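Local coordinates for K Homology domain-containing protein (Aeropyrum pernix, PDB 1TUA) that is of unknown function but, with its paired KH domains, probably binds RNA, at residues P4-V10 and S44-P50; E28-T33 and F80-E84. All blocks are in the same frame, centred on the assembly; numbering follows the deposited sequence.

Contact 1 of 2, residues P4-V10 and S44-P50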
loop_
_atom_site.group_PDB
_atom_site.type_symbol
_atom_site.label_atom_id
_atom_site.label_comp_id
_atom_site.label_asym_id
_atom_site.label_seq_id
_atom_site.Cartn_x
_atom_site.Cartn_y
_atom_site.Cartn_z
ATOM N N PRO A 4 7.343 -8.114 21.551
ATOM C CA PRO A 4 6.358 -7.577 20.609
ATOM C C PRO A 4 6.189 -8.607 19.500
ATOM O O PRO A 4 7.165 -9.195 19.030
ATOM C CB PRO A 4 7.015 -6.295 20.101
ATOM C CG PRO A 4 7.922 -5.888 21.246
ATOM C CD PRO A 4 8.501 -7.211 21.684
ATOM N N ARG A 5 4.948 -8.851 19.111
ATOM C CA ARG A 5 4.655 -9.798 18.047
ATOM C C ARG A 5 3.506 -9.217 17.252
ATOM O O ARG A 5 2.486 -8.833 17.824
ATOM C CB ARG A 5 4.231 -11.161 18.610
ATOM C CG ARG A 5 5.312 -11.905 19.353
ATOM C CD ARG A 5 4.864 -13.333 19.677
ATOM N NE ARG A 5 5.944 -14.114 20.276
ATOM C CZ ARG A 5 6.268 -14.087 21.566
ATOM N NH1 ARG A 5 5.588 -13.319 22.413
ATOM N NH2 ARG A 5 7.283 -14.818 22.007
ATOM N N ILE A 6 3.681 -9.131 15.940
ATOM C CA ILE A 6 2.625 -8.617 15.088
ATOM C C ILE A 6 2.152 -9.744 14.176
ATOM O O ILE A 6 2.914 -10.266 13.357
ATOM C CB ILE A 6 3.110 -7.417 14.239
ATOM C CG1 ILE A 6 3.552 -6.280 15.168
ATOM C CG2 ILE A 6 1.992 -6.943 13.310
ATOM C CD1 ILE A 6 3.961 -5.000 14.452
ATOM N N TYR A 7 0.894 -10.133 14.348
ATOM C CA TYR A 7 0.293 -11.182 13.540
ATOM C C TYR A 7 -0.315 -10.543 12.304
ATOM O O TYR A 7 -1.066 -9.572 12.397
ATOM C CB TYR A 7 -0.799 -11.897 14.339
ATOM C CG TYR A 7 -0.261 -12.764 15.445
ATOM C CD1 TYR A 7 -0.265 -14.153 15.328
ATOM C CD2 TYR A 7 0.272 -12.199 16.603
ATOM C CE1 TYR A 7 0.249 -14.964 16.339
ATOM C CE2 TYR A 7 0.794 -13.004 17.623
ATOM C CZ TYR A 7 0.777 -14.385 17.480
ATOM O OH TYR A 7 1.287 -15.189 18.474
ATOM N N VAL A 8 0.019 -11.080 11.141
ATOM C CA VAL A 8 -0.512 -10.551 9.896
ATOM C C VAL A 8 -1.222 -11.664 9.129
ATOM O O VAL A 8 -0.596 -12.645 8.720
ATOM C CB VAL A 8 0.620 -9.978 9.011
ATOM C CG1 VAL A 8 0.039 -9.391 7.730
ATOM C CG2 VAL A 8 1.397 -8.931 9.782
ATOM N N LYS A 9 -2.533 -11.515 8.954
ATOM C CA LYS A 9 -3.302 -12.508 8.215
ATOM C C LYS A 9 -2.997 -12.282 6.744
ATOM O O LYS A 9 -3.086 -11.161 6.255
ATOM C CB LYS A 9 -4.800 -12.329 8.464
ATOM C CG LYS A 9 -5.677 -13.354 7.739
ATOM C CD LYS A 9 -5.421 -14.774 8.244
ATOM C CE LYS A 9 -6.148 -15.813 7.400
ATOM N NZ LYS A 9 -5.702 -15.771 5.979
ATOM N N VAL A 10 -2.623 -13.339 6.038
ATOM C CA VAL A 10 -2.303 -13.212 4.621
ATOM C C VAL A 10 -3.318 -13.966 3.764
ATOM O O VAL A 10 -3.753 -15.057 4.129
ATOM C CB VAL A 10 -0.872 -13.753 4.333
ATOM C CG1 VAL A 10 -0.595 -13.758 2.840
ATOM C CG2 VAL A 10 0.161 -12.886 5.059
ATOM N N SER A 44 -2.564 -19.616 7.231
ATOM C CA SER A 44 -2.180 -18.502 6.360
ATOM C C SER A 44 -2.026 -17.236 7.206
ATOM O O SER A 44 -2.627 -16.191 6.934
ATOM C CB SER A 44 -3.233 -18.293 5.271
ATOM O OG SER A 44 -2.702 -17.525 4.209
ATOM N N MET A 45 -1.208 -17.364 8.243
ATOM C CA MET A 45 -0.943 -16.291 9.184
ATOM C C MET A 45 0.572 -16.154 9.299
ATOM O O MET A 45 1.304 -17.145 9.288
ATOM C CB MET A 45 -1.544 -16.657 10.544
ATOM C CG MET A 45 -1.343 -15.643 11.650
ATOM S SD MET A 45 -2.376 -14.184 11.469
ATOM C CE MET A 45 -3.961 -14.810 12.092
ATOM N N VAL A 46 1.040 -14.918 9.390
ATOM C CA VAL A 46 2.461 -14.654 9.516
ATOM C C VAL A 46 2.687 -13.928 10.842
ATOM O O VAL A 46 1.864 -13.112 11.254
ATOM C CB VAL A 46 2.942 -13.791 8.320
ATOM C CG1 VAL A 46 4.344 -13.253 8.570
ATOM C CG2 VAL A 46 2.905 -14.640 7.036
ATOM N N ILE A 47 3.770 -14.258 11.534
ATOM C CA ILE A 47 4.080 -13.599 12.798
ATOM C C ILE A 47 5.428 -12.901 12.656
ATOM O O ILE A 47 6.420 -13.522 12.277
ATOM C CB ILE A 47 4.160 -14.604 13.965
ATOM C CG1 ILE A 47 2.882 -15.441 14.012
ATOM C CG2 ILE A 47 4.362 -13.853 15.281
ATOM C CD1 ILE A 47 2.900 -16.533 15.056
ATOM N N VAL A 48 5.451 -11.607 12.956
ATOM C CA VAL A 48 6.671 -10.816 12.863
ATOM C C VAL A 48 7.155 -10.487 14.275
ATOM O O VAL A 48 6.395 -9.969 15.087
ATOM C CB VAL A 48 6.422 -9.493 12.097
ATOM C CG1 VAL A 48 7.731 -8.748 11.912
ATOM C CG2 VAL A 48 5.771 -9.785 10.740
ATOM N N GLU A 49 8.415 -10.810 14.560
ATOM C CA GLU A 49 9.007 -10.550 15.866
ATOM C C GLU A 49 10.382 -9.919 15.703
ATOM O O GLU A 49 11.034 -10.088 14.678
ATOM C CB GLU A 49 9.230 -11.847 16.643
ATOM C CG GLU A 49 8.054 -12.769 16.783
ATOM C CD GLU A 49 8.476 -14.063 17.453
ATOM O OE1 GLU A 49 9.501 -14.636 17.023
ATOM O OE2 GLU A 49 7.796 -14.503 18.402
ATOM N N PRO A 50 10.844 -9.188 16.725
ATOM C CA PRO A 50 12.170 -8.574 16.631
ATOM C C PRO A 50 13.192 -9.676 16.934
ATOM O O PRO A 50 12.885 -10.614 17.674
ATOM C CB PRO A 50 12.130 -7.500 17.717
ATOM C CG PRO A 50 11.256 -8.132 18.770
ATOM C CD PRO A 50 10.141 -8.756 17.949
HETATM O O HOH W 1 9.296 -16.109 20.131
#

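Contact 2 of 2, residues E28-T33 and F80-E84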
loop_
_atom_site.group_PDB
_atom_site.type_symbol
_atom_site.label_atom_id
_atom_site.label_comp_id
_atom_site.label_asym_id
_atom_site.label_seq_id
_atom_site.Cartn_x
_atom_site.Cartn_y
_atom_site.Cartn_z
ATOM N N GLU A 28 14.608 -11.680 2.957
ATOM C CA GLU A 28 15.048 -10.320 2.671
ATOM C C GLU A 28 14.378 -9.328 3.621
ATOM O O GLU A 28 15.015 -8.373 4.077
ATOM C CB GLU A 28 14.731 -9.959 1.215
ATOM C CG GLU A 28 15.316 -8.634 0.739
ATOM C CD GLU A 28 16.821 -8.531 0.961
ATOM O OE1 GLU A 28 17.503 -9.580 1.039
ATOM O OE2 GLU A 28 17.330 -7.393 1.045
ATOM N N ILE A 29 13.098 -9.543 3.930
ATOM C CA ILE A 29 12.416 -8.633 4.850
ATOM C C ILE A 29 13.097 -8.724 6.215
ATOM O O ILE A 29 13.374 -7.706 6.855
ATOM C CB ILE A 29 10.925 -8.989 5.019
ATOM C CG1 ILE A 29 10.208 -8.876 3.677
ATOM C CG2 ILE A 29 10.279 -8.032 6.023
ATOM C CD1 ILE A 29 8.770 -9.361 3.714
ATOM N N MET A 30 13.379 -9.952 6.647
ATOM C CA MET A 30 14.042 -10.185 7.926
ATOM C C MET A 30 15.418 -9.516 7.946
ATOM O O MET A 30 15.781 -8.837 8.904
ATOM C CB MET A 30 14.204 -11.696 8.176
ATOM C CG MET A 30 12.916 -12.442 8.555
ATOM S SD MET A 30 13.150 -14.250 8.793
ATOM C CE MET A 30 12.483 -14.823 7.360
ATOM N N ARG A 31 16.174 -9.715 6.873
ATOM C CA ARG A 31 17.521 -9.170 6.745
ATOM C C ARG A 31 17.599 -7.653 6.864
ATOM O O ARG A 31 18.470 -7.120 7.547
ATOM C CB ARG A 31 18.103 -9.611 5.401
ATOM C CG ARG A 31 19.523 -9.179 5.140
ATOM C CD ARG A 31 20.064 -9.908 3.918
ATOM N NE ARG A 31 19.906 -11.355 4.059
ATOM C CZ ARG A 31 19.069 -12.099 3.335
ATOM N NH1 ARG A 31 18.309 -11.534 2.405
ATOM N NH2 ARG A 31 18.990 -13.408 3.546
ATOM N N ARG A 32 16.682 -6.961 6.202
ATOM C CA ARG A 32 16.675 -5.500 6.209
ATOM C C ARG A 32 16.107 -4.832 7.460
ATOM O O ARG A 32 16.414 -3.667 7.730
ATOM C CB ARG A 32 15.935 -4.997 4.968
ATOM C CG ARG A 32 16.670 -5.360 3.687
ATOM C CD ARG A 32 15.954 -4.902 2.435
ATOM N NE ARG A 32 15.784 -3.454 2.387
ATOM C CZ ARG A 32 15.317 -2.797 1.329
ATOM N NH1 ARG A 32 14.982 -3.463 0.226
ATOM N NH2 ARG A 32 15.170 -1.475 1.377
ATOM N N THR A 33 15.303 -5.570 8.225
ATOM C CA THR A 33 14.668 -5.025 9.428
ATOM C C THR A 33 15.136 -5.605 10.765
ATOM O O THR A 33 14.852 -5.035 11.817
ATOM C CB THR A 33 13.139 -5.194 9.357
ATOM O OG1 THR A 33 12.825 -6.585 9.211
ATOM C CG2 THR A 33 12.561 -4.410 8.181
ATOM N N PHE A 80 8.482 -3.410 -0.792
ATOM C CA PHE A 80 9.677 -3.031 -0.030
ATOM C C PHE A 80 9.802 -1.523 0.165
ATOM O O PHE A 80 10.539 -1.056 1.035
ATOM C CB PHE A 80 10.949 -3.557 -0.705
ATOM C CG PHE A 80 11.095 -5.052 -0.655
ATOM C CD1 PHE A 80 10.632 -5.780 0.437
ATOM C CD2 PHE A 80 11.742 -5.734 -1.687
ATOM C CE1 PHE A 80 10.811 -7.169 0.509
ATOM C CE2 PHE A 80 11.926 -7.122 -1.625
ATOM C CZ PHE A 80 11.459 -7.839 -0.521
ATOM N N ARG A 81 9.078 -0.761 -0.649
ATOM C CA ARG A 81 9.102 0.692 -0.536
ATOM C C ARG A 81 8.645 1.113 0.858
ATOM O O ARG A 81 9.033 2.168 1.356
ATOM C CB ARG A 81 8.188 1.316 -1.596
ATOM C CG ARG A 81 8.015 2.830 -1.472
ATOM C CD ARG A 81 7.253 3.389 -2.661
ATOM N NE ARG A 81 6.949 4.806 -2.492
ATOM C CZ ARG A 81 6.485 5.589 -3.463
ATOM N NH1 ARG A 81 6.275 5.090 -4.673
ATOM N NH2 ARG A 81 6.230 6.870 -3.219
ATOM N N LEU A 82 7.823 0.278 1.483
ATOM C CA LEU A 82 7.306 0.561 2.815
ATOM C C LEU A 82 8.379 0.535 3.899
ATOM O O LEU A 82 8.125 0.938 5.036
ATOM C CB LEU A 82 6.169 -0.414 3.152
ATOM C CG LEU A 82 4.871 -0.102 2.385
ATOM C CD1 LEU A 82 3.924 -1.289 2.427
ATOM C CD2 LEU A 82 4.216 1.132 2.979
ATOM N N LEU A 83 9.572 0.065 3.545
ATOM C CA LEU A 83 10.682 0.025 4.489
ATOM C C LEU A 83 11.343 1.395 4.527
ATOM O O LEU A 83 12.130 1.693 5.422
ATOM C CB LEU A 83 11.723 -1.022 4.070
ATOM C CG LEU A 83 11.323 -2.495 4.192
ATOM C CD1 LEU A 83 12.525 -3.363 3.865
ATOM C CD2 LEU A 83 10.830 -2.793 5.609
ATOM N N GLU A 84 11.020 2.224 3.545
ATOM C CA GLU A 84 11.590 3.556 3.460
ATOM C C GLU A 84 10.960 4.545 4.421
ATOM O O GLU A 84 9.811 4.403 4.848
ATOM C CB GLU A 84 11.472 4.090 2.035
ATOM C CG GLU A 84 12.386 3.398 1.059
ATOM C CD GLU A 84 12.018 3.703 -0.372
ATOM O OE1 GLU A 84 11.652 4.867 -0.659
ATOM O OE2 GLU A 84 12.103 2.779 -1.210
HETATM O O HOH W 2 13.108 -0.238 -0.113
#

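Contact 1 of 2, residues P4-V10 and S44-P50
Arg-5 and Glu-49 run side by side over one end of this strand pair, and Arg-5 NE gives its hydrogen to Glu-49 OE2 at 2.7 Å. The salt bridge is bent, 137° at the hydrogen: OE2 offers its anti lone pair and sits tilted from the guanidinium plane. Water 1, in that plane at the edge, accepts from NH2 and donates back to OE2, so that water, carboxylate oxygen and guanidinium form a closed cycle. With a leucine at Arg-5 the carboxylate of Glu-49 would probably be left without its cationic mate, and the bridging water would be less firmly held. Next along the same face, Ile-47 CG2 stands over the centre of the Tyr-7 ring in a CH-pi contact, 4.3 Å from its centroid, while Ile-47 CD1 lies 3.3 Å from Tyr-7 CE1. Met-45 bends at chi2, which brings SD to 3.6 Å from Val-8 O. At the far end Ser-44 OG, anti to its own N (chi1 -162°), donates to Val-10 O at 2.7 Å; Lys-9 NZ reaches the same oxygen at 2.8 Å from the opposite face of its plane. Behind these groups, backbone hydrogen bonds couple Ile-6 with Val-48 and Val-8 with Val-46, the tightest being Val-8 N to Val-46 O, 2.7 Å and nearly straight. The side chains of these four residues turn to the other face, where Ile-6, Val-8 and Val-48 rest on helix 57-72. A G1 beta bulge, Ser-44 and Met-45 set opposite Asp-40, begins strand 45-50. Paired with 6-9 on one edge and, through Ile-47 with Thr-38, with 35-40 on the other, this strand is the middle of a 1-3-2 antiparallel sheet backed by helices: the β-α-α-β-β-α topology of a type I KH domain.

Contact 2 of 2, residues E28-T33 and F80-E84
Ile-29 CA lies 7.9 Å from Phe-80 CA, and one turn further on Thr-33 CA lies 8.1 Å from Leu-83 CA, so the last turn of helix 24-33 faces a single 3-10 turn, 80-83, closed by Leu-83 N to Phe-80 O. The helix is the second of the N-terminal type I KH fold; the turn belongs to the link that follows helix 76-79 and leads into strand 87-93 of the second KH unit. With no direct hydrogen bond between the segments, side chains carry the contact. The Phe-80 ring presents its edge to Ile-29, whose CG1 lies in the ring plane, 3.6 Å from Phe-80 CE1, and its CZ meets the aliphatic CG of Glu-28. Leu-83 divides its two methyls: CD1 sits over one face of the Arg-32 guanidinium, offset toward the rim and 3.6 Å from NE, while CD2 presses on Thr-33 CG2 at 3.5 Å, tighter than usual for two carbons. The rotation of Thr-33 is fixed by OG1, which, placed between N and the carbonyl carbon (chi1 58°), donates to Ile-29 O at 2.7 Å, and this turns CG2 toward Leu-83. Helix 57-72 packs on both Ile-29 and Leu-83 through Val-66. The polar link is water 2, which accepts from Arg-32 NH2 at 2.8 Å and donates to Phe-80 O at 2.9 Å.

In the fold
Contacts 1 and 2 illustrate how one small domain is held together and then tied to its neighbour. Their centres lie 15 Å apart and their nearest atoms about 6 Å, without touching, yet both lean on helix 57-72 between sheet and linker. Contact 1 is internal to the first KH unit: a ladder of backbone hydrogen bonds with one apolar face against helices and a partly exposed face carrying charge and an aromatic ring. Contact 2, also partly buried, joins that unit to the 80-84 turn before the second; it lacks direct hydrogen bonds and relies on apolar packing, a methyl over a guanidinium face and a bridging water. Ile-37 of strand 35-40 connects them, touching Val-46 and Ile-29.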